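Local coordinates for glycerol dehydrogenase (Schizosaccharomyces pombe, PDB 1TA9), which catalyses the zinc-dependent, NAD+-linked oxidation of glycerol to dihydroxyacetone and serves in the assimilation of glycerol, at residues A312-I317 against L342-L347; V346-P351 against H399-K404. One frame throughout, in Å; residues are numbered along the deposited sequence.

Contact 1 of 2, residues A312-I317 against L342-L347; sequences AAAHAI and LVQVVL. With ZN (zinc ion), chain I.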
ATOM      1  N   ALA B 312     -16.121 -26.681 -16.006  1.00 13.62           N
ATOM      2  CA  ALA B 312     -15.078 -27.525 -15.447  1.00 13.50           C
ATOM      3  C   ALA B 312     -15.648 -28.517 -14.435  1.00 13.63           C
ATOM      4  O   ALA B 312     -16.603 -29.236 -14.734  1.00 13.55           O
ATOM      5  CB  ALA B 312     -13.994 -26.656 -14.801  1.00 13.35           C
ATOM      6  N   ALA B 313     -15.071 -28.553 -13.237  1.00 13.46           N
ATOM      7  CA  ALA B 313     -15.531 -29.485 -12.214  1.00 13.58           C
ATOM      8  C   ALA B 313     -16.898 -29.154 -11.622  1.00 13.74           C
ATOM      9  O   ALA B 313     -17.720 -30.049 -11.429  1.00 13.79           O
ATOM     10  CB  ALA B 313     -14.500 -29.585 -11.099  1.00 13.50           C
ATOM     11  N   ALA B 314     -17.140 -27.880 -11.333  1.00 13.92           N
ATOM     12  CA  ALA B 314     -18.403 -27.463 -10.725  1.00 14.28           C
ATOM     13  C   ALA B 314     -19.638 -28.080 -11.379  1.00 14.61           C
ATOM     14  O   ALA B 314     -20.433 -28.743 -10.713  1.00 14.47           O
ATOM     15  CB  ALA B 314     -18.516 -25.942 -10.736  1.00 14.55           C
ATOM     16  N   HIS B 315     -19.804 -27.870 -12.678  1.00 14.74           N
ATOM     17  CA  HIS B 315     -20.972 -28.424 -13.357  1.00 15.16           C
ATOM     18  C   HIS B 315     -20.944 -29.939 -13.485  1.00 15.23           C
ATOM     19  O   HIS B 315     -21.989 -30.586 -13.455  1.00 15.15           O
ATOM     20  CB  HIS B 315     -21.157 -27.762 -14.722  1.00 15.16           C
ATOM     21  CG  HIS B 315     -21.916 -26.476 -14.646  1.00 15.69           C
ATOM     22  ND1 HIS B 315     -21.410 -25.353 -14.028  1.00 15.62           N
ATOM     23  CD2 HIS B 315     -23.178 -26.165 -15.022  1.00 15.58           C
ATOM     24  CE1 HIS B 315     -22.330 -24.405 -14.021  1.00 15.94           C
ATOM     25  NE2 HIS B 315     -23.411 -24.873 -14.617  1.00 15.98           N
ATOM     26  N   ALA B 316     -19.755 -30.510 -13.616  1.00 15.48           N
ATOM     27  CA  ALA B 316     -19.639 -31.960 -13.707  1.00 15.72           C
ATOM     28  C   ALA B 316     -20.133 -32.544 -12.381  1.00 16.09           C
ATOM     29  O   ALA B 316     -20.817 -33.571 -12.349  1.00 15.70           O
ATOM     30  CB  ALA B 316     -18.189 -32.353 -13.958  1.00 15.59           C
ATOM     31  N   ILE B 317     -19.789 -31.873 -11.286  1.00 16.56           N
ATOM     32  CA  ILE B 317     -20.205 -32.311  -9.959  1.00 17.28           C
ATOM     33  C   ILE B 317     -21.715 -32.153  -9.818  1.00 17.66           C
ATOM     34  O   ILE B 317     -22.379 -32.994  -9.209  1.00 17.58           O
ATOM     35  CB  ILE B 317     -19.473 -31.508  -8.865  1.00 17.70           C
ATOM     36  CG1 ILE B 317     -17.974 -31.807  -8.950  1.00 18.10           C
ATOM     37  CG2 ILE B 317     -20.013 -31.873  -7.488  1.00 17.69           C
ATOM     38  CD1 ILE B 317     -17.111 -30.894  -8.127  1.00 18.64           C
ATOM     39  N   LEU B 342     -17.971 -24.962  -4.700  1.00 10.27           N
ATOM     40  CA  LEU B 342     -17.159 -25.080  -3.495  1.00 10.35           C
ATOM     41  C   LEU B 342     -16.342 -26.363  -3.582  1.00 10.39           C
ATOM     42  O   LEU B 342     -15.201 -26.418  -3.121  1.00 10.76           O
ATOM     43  CB  LEU B 342     -18.035 -25.106  -2.239  1.00 10.43           C
ATOM     44  CG  LEU B 342     -18.729 -23.792  -1.855  1.00 10.75           C
ATOM     45  CD1 LEU B 342     -19.477 -23.981  -0.537  1.00 10.81           C
ATOM     46  CD2 LEU B 342     -17.699 -22.676  -1.718  1.00 10.45           C
ATOM     47  N   VAL B 343     -16.926 -27.400  -4.172  1.00 10.30           N
ATOM     48  CA  VAL B 343     -16.209 -28.657  -4.319  1.00 10.31           C
ATOM     49  C   VAL B 343     -15.024 -28.426  -5.258  1.00 10.41           C
ATOM     50  O   VAL B 343     -13.928 -28.938  -5.014  1.00 10.59           O
ATOM     51  CB  VAL B 343     -17.111 -29.775  -4.899  1.00 10.21           C
ATOM     52  CG1 VAL B 343     -16.303 -31.062  -5.058  1.00 10.14           C
ATOM     53  CG2 VAL B 343     -18.305 -30.026  -3.966  1.00 10.03           C
ATOM     54  N   GLN B 344     -15.229 -27.653  -6.324  1.00 10.21           N
ATOM     55  CA  GLN B 344     -14.120 -27.388  -7.242  1.00 10.23           C
ATOM     56  C   GLN B 344     -13.022 -26.628  -6.508  1.00 10.13           C
ATOM     57  O   GLN B 344     -11.840 -26.814  -6.783  1.00  9.77           O
ATOM     58  CB  GLN B 344     -14.557 -26.576  -8.475  1.00 10.10           C
ATOM     59  CG  GLN B 344     -13.363 -26.296  -9.407  1.00 10.72           C
ATOM     60  CD  GLN B 344     -13.749 -25.832 -10.798  1.00 10.92           C
ATOM     61  OE1 GLN B 344     -14.792 -26.217 -11.329  1.00 11.08           O
ATOM     62  NE2 GLN B 344     -12.887 -25.019 -11.410  1.00 10.77           N
ATOM     63  N   VAL B 345     -13.418 -25.771  -5.571  1.00 10.14           N
ATOM     64  CA  VAL B 345     -12.459 -24.993  -4.793  1.00 10.37           C
ATOM     65  C   VAL B 345     -11.587 -25.925  -3.960  1.00 10.13           C
ATOM     66  O   VAL B 345     -10.399 -25.664  -3.753  1.00 10.01           O
ATOM     67  CB  VAL B 345     -13.189 -23.980  -3.875  1.00 10.80           C
ATOM     68  CG1 VAL B 345     -12.252 -23.460  -2.806  1.00 11.33           C
ATOM     69  CG2 VAL B 345     -13.711 -22.822  -4.719  1.00 11.31           C
ATOM     70  N   VAL B 346     -12.182 -27.011  -3.481  1.00  9.77           N
ATOM     71  CA  VAL B 346     -11.438 -27.986  -2.702  1.00  9.73           C
ATOM     72  C   VAL B 346     -10.489 -28.733  -3.641  1.00  9.88           C
ATOM     73  O   VAL B 346      -9.325 -28.962  -3.307  1.00  9.84           O
ATOM     74  CB  VAL B 346     -12.396 -28.986  -2.006  1.00  9.69           C
ATOM     75  CG1 VAL B 346     -11.604 -30.075  -1.296  1.00  9.97           C
ATOM     76  CG2 VAL B 346     -13.271 -28.237  -1.005  1.00  9.72           C
ATOM     77  N   LEU B 347     -10.984 -29.097  -4.822  1.00 10.12           N
ATOM     78  CA  LEU B 347     -10.162 -29.808  -5.802  1.00 10.44           C
ATOM     79  C   LEU B 347      -9.027 -28.920  -6.316  1.00 10.71           C
ATOM     80  O   LEU B 347      -7.952 -29.415  -6.662  1.00 10.68           O
ATOM     81  CB  LEU B 347     -11.025 -30.294  -6.972  1.00 10.46           C
ATOM     82  CG  LEU B 347     -12.074 -31.359  -6.620  1.00 10.47           C
ATOM     83  CD1 LEU B 347     -12.898 -31.705  -7.851  1.00 10.70           C
ATOM     84  CD2 LEU B 347     -11.377 -32.605  -6.085  1.00 10.67           C
TER
HETATM   85 ZN    ZN I1501     -25.272 -23.779 -15.022  1.00 34.17          ZN
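Q344 points its CG anti to the backbone N (chi1 179°) and runs on extended through chi2, which carries its amide off helix 333-347 to the first turn of helix 313-322. Both helices belong to the all-helical half of the iron-containing alcohol dehydrogenase fold, and their local axes pass 8.6 Å apart at 126°. OE1 of Q344 accepts a hydrogen bond from A314 N at 2.9 Å; the donor lies in the carbonyl plane, and A313 N sits 3.0 Å from the same oxygen. A side-chain carbonyl thus meets a backbone N-H in the first turn of a helix, where no preceding turn supplies an acceptor, and a buried polar atom is satisfied. The other end of the amide is fixed as well, since NE2 donates to E348 OE2, one turn further along its own chain. With the amide cut back to an alanine, A314 N is likely to lose its side-chain acceptor, and a gap would probably open beside A312 and A313. CB of A313 lies against the aliphatic part of the glutamine and reaches L347 CD1 at 4.2 Å. Farther along, I317 CD1 packs against L347 CD1 at 4.3 Å. H315, whose CB points away from 342-347, binds the catalytic metal through its ring, together with D232 and H333. E239 ties the same turn down twice, receiving H315 ND1 and A312 N on its two carboxylate oxygens. H315 NE2 completes the link to the zinc ion at 2.2 Å.

Contact 2 of 2, residues V346-P351 against H399-K404; sequences VLEDWP and HNMSKK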
ATOM      1  N   VAL B 346     -12.182 -27.011  -3.481  1.00  9.77           N
ATOM      2  CA  VAL B 346     -11.438 -27.986  -2.702  1.00  9.73           C
ATOM      3  C   VAL B 346     -10.489 -28.733  -3.641  1.00  9.88           C
ATOM      4  O   VAL B 346      -9.325 -28.962  -3.307  1.00  9.84           O
ATOM      5  CB  VAL B 346     -12.396 -28.986  -2.006  1.00  9.69           C
ATOM      6  CG1 VAL B 346     -11.604 -30.075  -1.296  1.00  9.97           C
ATOM      7  CG2 VAL B 346     -13.271 -28.237  -1.005  1.00  9.72           C
ATOM      8  N   LEU B 347     -10.984 -29.097  -4.822  1.00 10.12           N
ATOM      9  CA  LEU B 347     -10.162 -29.808  -5.802  1.00 10.44           C
ATOM     10  C   LEU B 347      -9.027 -28.920  -6.316  1.00 10.71           C
ATOM     11  O   LEU B 347      -7.952 -29.415  -6.662  1.00 10.68           O
ATOM     12  CB  LEU B 347     -11.025 -30.294  -6.972  1.00 10.46           C
ATOM     13  CG  LEU B 347     -12.074 -31.359  -6.620  1.00 10.47           C
ATOM     14  CD1 LEU B 347     -12.898 -31.705  -7.851  1.00 10.70           C
ATOM     15  CD2 LEU B 347     -11.377 -32.605  -6.085  1.00 10.67           C
ATOM     16  N   GLU B 348      -9.263 -27.611  -6.366  1.00 10.85           N
ATOM     17  CA  GLU B 348      -8.227 -26.685  -6.817  1.00 11.75           C
ATOM     18  C   GLU B 348      -7.235 -26.362  -5.691  1.00 11.35           C
ATOM     19  O   GLU B 348      -6.241 -25.676  -5.905  1.00 11.42           O
ATOM     20  CB  GLU B 348      -8.849 -25.399  -7.355  1.00 12.69           C
ATOM     21  CG  GLU B 348      -9.455 -25.542  -8.750  1.00 14.79           C
ATOM     22  CD  GLU B 348      -9.768 -24.197  -9.374  1.00 16.01           C
ATOM     23  OE1 GLU B 348      -8.920 -23.286  -9.266  1.00 17.36           O
ATOM     24  OE2 GLU B 348     -10.851 -24.044  -9.972  1.00 17.17           O
ATOM     25  N   ASP B 349      -7.519 -26.860  -4.493  1.00 11.08           N
ATOM     26  CA  ASP B 349      -6.642 -26.671  -3.339  1.00 11.13           C
ATOM     27  C   ASP B 349      -6.472 -25.218  -2.878  1.00 11.01           C
ATOM     28  O   ASP B 349      -5.366 -24.804  -2.537  1.00 10.86           O
ATOM     29  CB  ASP B 349      -5.261 -27.267  -3.641  1.00 11.30           C
ATOM     30  CG  ASP B 349      -4.493 -27.648  -2.383  1.00 11.86           C
ATOM     31  OD1 ASP B 349      -3.246 -27.563  -2.399  1.00 12.37           O
ATOM     32  OD2 ASP B 349      -5.126 -28.046  -1.384  1.00 12.12           O
ATOM     33  N   TRP B 350      -7.549 -24.438  -2.873  1.00 10.68           N
ATOM     34  CA  TRP B 350      -7.448 -23.056  -2.402  1.00 10.78           C
ATOM     35  C   TRP B 350      -7.209 -23.105  -0.897  1.00 10.54           C
ATOM     36  O   TRP B 350      -7.688 -24.014  -0.223  1.00 10.62           O
ATOM     37  CB  TRP B 350      -8.760 -22.297  -2.608  1.00 11.03           C
ATOM     38  CG  TRP B 350      -9.130 -21.949  -4.005  1.00 11.49           C
ATOM     39  CD1 TRP B 350      -8.608 -22.460  -5.155  1.00 11.63           C
ATOM     40  CD2 TRP B 350     -10.170 -21.048  -4.399  1.00 11.90           C
ATOM     41  NE1 TRP B 350      -9.265 -21.938  -6.245  1.00 12.09           N
ATOM     42  CE2 TRP B 350     -10.229 -21.067  -5.808  1.00 12.06           C
ATOM     43  CE3 TRP B 350     -11.063 -20.228  -3.694  1.00 11.98           C
ATOM     44  CZ2 TRP B 350     -11.148 -20.296  -6.532  1.00 12.25           C
ATOM     45  CZ3 TRP B 350     -11.980 -19.460  -4.415  1.00 12.12           C
ATOM     46  CH2 TRP B 350     -12.012 -19.502  -5.819  1.00 12.30           C
ATOM     47  N   PRO B 351      -6.452 -22.139  -0.353  1.00 10.38           N
ATOM     48  CA  PRO B 351      -6.220 -22.144   1.093  1.00 10.14           C
ATOM     49  C   PRO B 351      -7.604 -21.998   1.743  1.00 10.15           C
ATOM     50  O   PRO B 351      -8.522 -21.437   1.130  1.00  9.67           O
ATOM     51  CB  PRO B 351      -5.351 -20.907   1.302  1.00 10.47           C
ATOM     52  CG  PRO B 351      -4.542 -20.858   0.040  1.00 10.12           C
ATOM     53  CD  PRO B 351      -5.597 -21.141  -1.021  1.00 10.41           C
ATOM     54  N   HIS B 399     -12.865 -32.768 -17.246  1.00 15.16           N
ATOM     55  CA  HIS B 399     -11.649 -33.143 -17.957  1.00 15.32           C
ATOM     56  C   HIS B 399     -10.934 -31.964 -18.615  1.00 15.17           C
ATOM     57  O   HIS B 399      -9.844 -32.127 -19.164  1.00 15.21           O
ATOM     58  CB  HIS B 399     -11.974 -34.226 -18.983  1.00 15.79           C
ATOM     59  CG  HIS B 399     -12.559 -35.459 -18.369  1.00 16.36           C
ATOM     60  ND1 HIS B 399     -11.861 -36.247 -17.480  1.00 16.87           N
ATOM     61  CD2 HIS B 399     -13.796 -36.001 -18.462  1.00 16.65           C
ATOM     62  CE1 HIS B 399     -12.643 -37.221 -17.051  1.00 16.84           C
ATOM     63  NE2 HIS B 399     -13.822 -37.094 -17.631  1.00 16.80           N
ATOM     64  N   ASN B 400     -11.540 -30.778 -18.565  1.00 15.09           N
ATOM     65  CA  ASN B 400     -10.906 -29.587 -19.136  1.00 15.12           C
ATOM     66  C   ASN B 400      -9.813 -29.102 -18.189  1.00 14.82           C
ATOM     67  O   ASN B 400      -8.921 -28.353 -18.587  1.00 14.87           O
ATOM     68  CB  ASN B 400     -11.923 -28.453 -19.350  1.00 15.46           C
ATOM     69  CG  ASN B 400     -12.867 -28.722 -20.508  1.00 16.12           C
ATOM     70  OD1 ASN B 400     -12.464 -29.264 -21.535  1.00 15.99           O
ATOM     71  ND2 ASN B 400     -14.128 -28.325 -20.353  1.00 16.30           N
ATOM     72  N   MET B 401      -9.886 -29.530 -16.931  1.00 14.57           N
ATOM     73  CA  MET B 401      -8.892 -29.137 -15.932  1.00 14.33           C
ATOM     74  C   MET B 401      -7.593 -29.910 -16.136  1.00 14.45           C
ATOM     75  O   MET B 401      -7.607 -31.105 -16.445  1.00 14.37           O
ATOM     76  CB  MET B 401      -9.426 -29.389 -14.517  1.00 14.13           C
ATOM     77  CG  MET B 401     -10.614 -28.519 -14.145  1.00 14.38           C
ATOM     78  SD  MET B 401     -11.306 -28.876 -12.519  1.00 14.71           S
ATOM     79  CE  MET B 401     -10.082 -28.127 -11.430  1.00 14.57           C
ATOM     80  N   SER B 402      -6.464 -29.226 -15.971  1.00 14.25           N
ATOM     81  CA  SER B 402      -5.174 -29.883 -16.144  1.00 14.31           C
ATOM     82  C   SER B 402      -4.949 -30.896 -15.016  1.00 14.12           C
ATOM     83  O   SER B 402      -4.302 -31.922 -15.221  1.00 13.73           O
ATOM     84  CB  SER B 402      -4.041 -28.846 -16.181  1.00 14.30           C
ATOM     85  OG  SER B 402      -3.989 -28.087 -14.988  1.00 15.42           O
ATOM     86  N   LYS B 403      -5.489 -30.610 -13.829  1.00 13.93           N
ATOM     87  CA  LYS B 403      -5.362 -31.523 -12.696  1.00 14.07           C
ATOM     88  C   LYS B 403      -6.384 -32.644 -12.904  1.00 14.12           C
ATOM     89  O   LYS B 403      -7.537 -32.381 -13.237  1.00 13.99           O
ATOM     90  CB  LYS B 403      -5.643 -30.797 -11.372  1.00 13.95           C
ATOM     91  CG  LYS B 403      -5.311 -31.636 -10.128  1.00 14.31           C
ATOM     92  CD  LYS B 403      -5.588 -30.895  -8.815  1.00 14.23           C
ATOM     93  CE  LYS B 403      -4.676 -29.684  -8.635  1.00 14.44           C
ATOM     94  NZ  LYS B 403      -4.929 -28.978  -7.340  1.00 14.19           N
ATOM     95  N   LYS B 404      -5.960 -33.889 -12.709  1.00 14.24           N
ATOM     96  CA  LYS B 404      -6.844 -35.034 -12.915  1.00 14.42           C
ATOM     97  C   LYS B 404      -7.288 -35.677 -11.605  1.00 14.40           C
ATOM     98  O   LYS B 404      -6.563 -35.632 -10.606  1.00 14.24           O
ATOM     99  CB  LYS B 404      -6.146 -36.066 -13.802  1.00 14.67           C
ATOM    100  CG  LYS B 404      -5.660 -35.494 -15.135  1.00 14.89           C
ATOM    101  CD  LYS B 404      -6.805 -34.850 -15.911  1.00 15.28           C
ATOM    102  CE  LYS B 404      -6.324 -34.198 -17.200  1.00 15.06           C
ATOM    103  NZ  LYS B 404      -7.451 -33.542 -17.921  1.00 15.10           N
TER
HETATM  104  O   HOH W   1      -4.543 -25.919  -8.125  1.00 38.71           O
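K403 and M401 reach from the loop before helix 407-428 toward the C-terminal end of helix 333-347, the lysine to a backbone carbonyl and the methionine to a side chain. The lysine leaves its backbone with CG anti to N (chi1 -171°) and bends at chi3, bringing NZ to L347 O at 3.1 Å in the carbonyl plane, while its CD lies 3.5 Å from that oxygen. A water bridges NZ to E348 O, accepting from the lysine and donating to the carbonyl at 2.8 Å. The side chains of M401 and E348 cross at about a right angle, with CE of the methionine 3.8 Å from CG of the glutamate. The carboxylate beyond is held by Q344 through OE2, while OE1 takes a weak bond at the indole edge from W350 NE1. D349, the first residue to leave helical angles, has the positive phi (64°) of a Schellman motif, its N bonded to V346 O, and its OD1 is bound by N293 of the second subunit. NZ of K403 also forms a salt bridge with E289 of that subunit. One ammonium therefore serves a helix terminus and a subunit interface together, and its positive charge probably offsets the negative end of the helix dipole.

How the contacts relate
The centres of contacts 1 and 2 lie 8 Å apart, on the same side of the chain's centre, and both use helix 333-347: 342-347 supplies its last turns to contact 1, and 346-351 carries on through its end, with V346 and L347 common to both. Along the chain 312-317 comes first, then the shared helix, which begins with the zinc ligand H333, and lastly 399-404. The outer segments also meet directly, M401 SD packing on A313 CB at 3.6 Å. V345 O and W350 N probably hydrogen-bond across the helix end. The two contacts thus place helix 313-322, which carries H315, and the border with the second subunit on neighbouring parts of one helical domain.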